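Long-range contact in MutT/NUDIX family protein (Bacillus thuringiensis str. Al Hakam, PDB 3ID9), which probably hydrolyses a nucleoside diphosphate linked to another group, as members of the MutT/NUDIX hydrolase family do: residues 84-90 / 154-160. Sequence-based numbering, arbitrary orientation.
Sequences YVCDKPD and SYQGLKR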
loop_
_atom_site.group_PDB
_atom_site.type_symbol
_atom_site.label_atom_id
_atom_site.label_comp_id
_atom_site.label_asym_id
_atom_site.label_seq_id
_atom_site.Cartn_x
_atom_site.Cartn_y
_atom_site.Cartn_z
ATOM N N TYR B 84 5.122 3.806 0.251
ATOM C CA TYR B 84 5.784 2.776 -0.508
ATOM C C TYR B 84 5.476 1.397 0.043
ATOM O O TYR B 84 5.456 1.188 1.258
ATOM C CB TYR B 84 7.289 3.047 -0.443
ATOM C CG TYR B 84 8.152 2.195 -1.324
ATOM C CD1 TYR B 84 8.310 2.491 -2.677
ATOM C CD2 TYR B 84 8.852 1.111 -0.800
ATOM C CE1 TYR B 84 9.152 1.729 -3.489
ATOM C CE2 TYR B 84 9.694 0.343 -1.597
ATOM C CZ TYR B 84 9.843 0.658 -2.938
ATOM O OH TYR B 84 10.702 -0.091 -3.715
ATOM N N VAL B 85 5.228 0.462 -0.864
ATOM C CA VAL B 85 4.936 -0.908 -0.493
ATOM C C VAL B 85 5.950 -1.777 -1.217
ATOM O O VAL B 85 6.121 -1.686 -2.434
ATOM C CB VAL B 85 3.492 -1.317 -0.886
ATOM C CG1 VAL B 85 3.285 -2.796 -0.622
ATOM C CG2 VAL B 85 2.484 -0.505 -0.078
ATOM N N CYS B 86 6.647 -2.595 -0.444
ATOM C CA CYS B 86 7.661 -3.476 -0.991
ATOM C C CYS B 86 7.341 -4.895 -0.546
ATOM O O CYS B 86 7.195 -5.158 0.648
ATOM C CB CYS B 86 9.043 -3.050 -0.473
ATOM S SG CYS B 86 10.397 -4.170 -0.923
ATOM N N ASP B 87 7.196 -5.811 -1.497
ATOM C CA ASP B 87 6.914 -7.174 -1.101
ATOM C C ASP B 87 7.893 -8.172 -1.685
ATOM O O ASP B 87 8.322 -8.055 -2.832
ATOM C CB ASP B 87 5.442 -7.552 -1.389
ATOM C CG ASP B 87 5.156 -7.831 -2.853
ATOM O OD1 ASP B 87 5.464 -6.987 -3.722
ATOM O OD2 ASP B 87 4.590 -8.909 -3.126
ATOM N N LYS B 88 8.284 -9.116 -0.833
ATOM C CA LYS B 88 9.225 -10.178 -1.167
ATOM C C LYS B 88 8.565 -11.504 -0.860
ATOM O O LYS B 88 8.756 -12.061 0.221
ATOM C CB LYS B 88 10.499 -10.071 -0.324
ATOM C CG LYS B 88 11.457 -8.953 -0.704
ATOM C CD LYS B 88 12.700 -9.055 0.159
ATOM C CE LYS B 88 13.737 -8.008 -0.185
ATOM N NZ LYS B 88 14.933 -8.180 0.703
ATOM N N PRO B 89 7.767 -12.026 -1.801
ATOM C CA PRO B 89 7.107 -13.306 -1.541
ATOM C C PRO B 89 8.074 -14.482 -1.342
ATOM O O PRO B 89 7.740 -15.436 -0.635
ATOM C CB PRO B 89 6.176 -13.472 -2.750
ATOM C CG PRO B 89 6.877 -12.717 -3.833
ATOM C CD PRO B 89 7.379 -11.481 -3.115
ATOM N N ASP B 90 9.270 -14.405 -1.936
ATOM C CA ASP B 90 10.254 -15.485 -1.801
ATOM C C ASP B 90 10.969 -15.514 -0.447
ATOM O O ASP B 90 11.659 -16.485 -0.138
ATOM C CB ASP B 90 11.328 -15.418 -2.903
ATOM C CG ASP B 90 10.763 -15.604 -4.305
ATOM O OD1 ASP B 90 9.917 -16.506 -4.514
ATOM O OD2 ASP B 90 11.184 -14.847 -5.209
ATOM N N SER B 154 3.588 4.392 -4.179
ATOM C CA SER B 154 4.630 3.709 -4.940
ATOM C C SER B 154 4.667 2.239 -4.544
ATOM O O SER B 154 4.424 1.892 -3.389
ATOM C CB SER B 154 6.000 4.336 -4.671
ATOM O OG SER B 154 6.078 5.638 -5.208
ATOM N N TYR B 155 4.986 1.379 -5.499
ATOM C CA TYR B 155 5.033 -0.049 -5.228
ATOM C C TYR B 155 6.150 -0.755 -5.978
ATOM O O TYR B 155 6.577 -0.321 -7.044
ATOM C CB TYR B 155 3.706 -0.701 -5.611
ATOM C CG TYR B 155 3.808 -2.205 -5.722
ATOM C CD1 TYR B 155 3.743 -3.020 -4.591
ATOM C CD2 TYR B 155 4.049 -2.809 -6.953
ATOM C CE1 TYR B 155 3.918 -4.396 -4.686
ATOM C CE2 TYR B 155 4.229 -4.187 -7.057
ATOM C CZ TYR B 155 4.163 -4.973 -5.924
ATOM O OH TYR B 155 4.340 -6.335 -6.036
ATOM N N GLN B 156 6.607 -1.868 -5.429
ATOM C CA GLN B 156 7.658 -2.626 -6.070
ATOM C C GLN B 156 7.632 -4.056 -5.569
ATOM O O GLN B 156 7.558 -4.294 -4.366
ATOM C CB GLN B 156 9.007 -1.989 -5.768
ATOM C CG GLN B 156 10.173 -2.626 -6.482
ATOM C CD GLN B 156 11.496 -1.976 -6.103
ATOM O OE1 GLN B 156 11.659 -0.757 -6.218
ATOM N NE2 GLN B 156 12.448 -2.785 -5.649
ATOM N N GLY B 157 7.664 -5.002 -6.502
ATOM C CA GLY B 157 7.677 -6.407 -6.146
ATOM C C GLY B 157 9.091 -6.907 -6.386
ATOM O O GLY B 157 9.694 -6.591 -7.410
ATOM N N LEU B 158 9.631 -7.672 -5.445
ATOM C CA LEU B 158 10.988 -8.191 -5.579
ATOM C C LEU B 158 11.054 -9.701 -5.435
ATOM O O LEU B 158 10.622 -10.264 -4.428
ATOM C CB LEU B 158 11.897 -7.556 -4.531
ATOM C CG LEU B 158 12.077 -6.047 -4.634
ATOM C CD1 LEU B 158 12.752 -5.516 -3.389
ATOM C CD2 LEU B 158 12.887 -5.733 -5.877
ATOM N N LYS B 159 11.606 -10.349 -6.451
ATOM C CA LYS B 159 11.770 -11.794 -6.453
ATOM C C LYS B 159 13.221 -12.102 -6.798
ATOM O O LYS B 159 13.869 -11.331 -7.507
ATOM C CB LYS B 159 10.842 -12.435 -7.487
ATOM C CG LYS B 159 9.365 -12.295 -7.160
ATOM C CD LYS B 159 8.478 -13.012 -8.169
ATOM C CE LYS B 159 8.709 -14.514 -8.174
ATOM N NZ LYS B 159 8.379 -15.140 -6.868
ATOM N N ARG B 160 13.738 -13.212 -6.282
ATOM C CA ARG B 160 15.111 -13.599 -6.577
ATOM C C ARG B 160 15.225 -14.092 -8.015
ATOM O O ARG B 160 14.235 -14.485 -8.634
ATOM C CB ARG B 160 15.582 -14.697 -5.619
ATOM C CG ARG B 160 16.234 -14.187 -4.345
ATOM C CD ARG B 160 17.565 -13.489 -4.638
ATOM N NE ARG B 160 18.711 -14.223 -4.093
ATOM C CZ ARG B 160 19.518 -15.008 -4.801
ATOM N NH1 ARG B 160 19.322 -15.176 -6.103
ATOM N NH2 ARG B 160 20.525 -15.632 -4.203
#
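Parallel pairing of Y84–D87 with S154–G157 places the C-terminal strand beside the end of strand 77-88, at the margin of the mixed sheet of this Nudix fold; on its other side strand 77-88 pairs antiparallel with strand 95-104. The axes of the paired strand segments run 8° from parallel. V85 N binds S154 O, V85 O receives Q156 N, D87 N reaches Q156 O, and L158 N continues the pattern past the strand end with a bond to D87 O.

Y84, C86, S154 and Q156 share one face, where L144 of helix 139-147 packs on Y84 and S154. A chi1 of -172°, which sets CG opposite the backbone N, lays the Y84 ring out across S154 and Q156. Small S154 offers its CB to the ring edge, 3.6 Å from Y84 CD1, its OG being bonded to N151 O. Y84 OH donates to Q156 OE1 over 2.8 Å, arriving above the amide, whose plane is turned almost perpendicular to the ring plane. Further along, apolar L158 packs its CD1 against C86 SG.

On the opposite face apolar V85 suits the tyrosine ring beside it, V85 CG1 packing 4.0 Å from Y155 CD1. Y155 OH donates to D87 OD1 over 2.7 Å, on the syn side of the carboxylate. G157 has no side chain on this face, which leaves room for Y155 OH to pass to D87. The second subunit lies here too: its E62 N bonds to Y155 OH and its L61 N to D87 OD2.

Beyond the strands K159, long and flexible, bends back over P89; its NZ, also bound to G58 O of the second subunit, forms a salt bridge with D90 OD1, while D90 OD2 accepts R160 N at 3.2 Å.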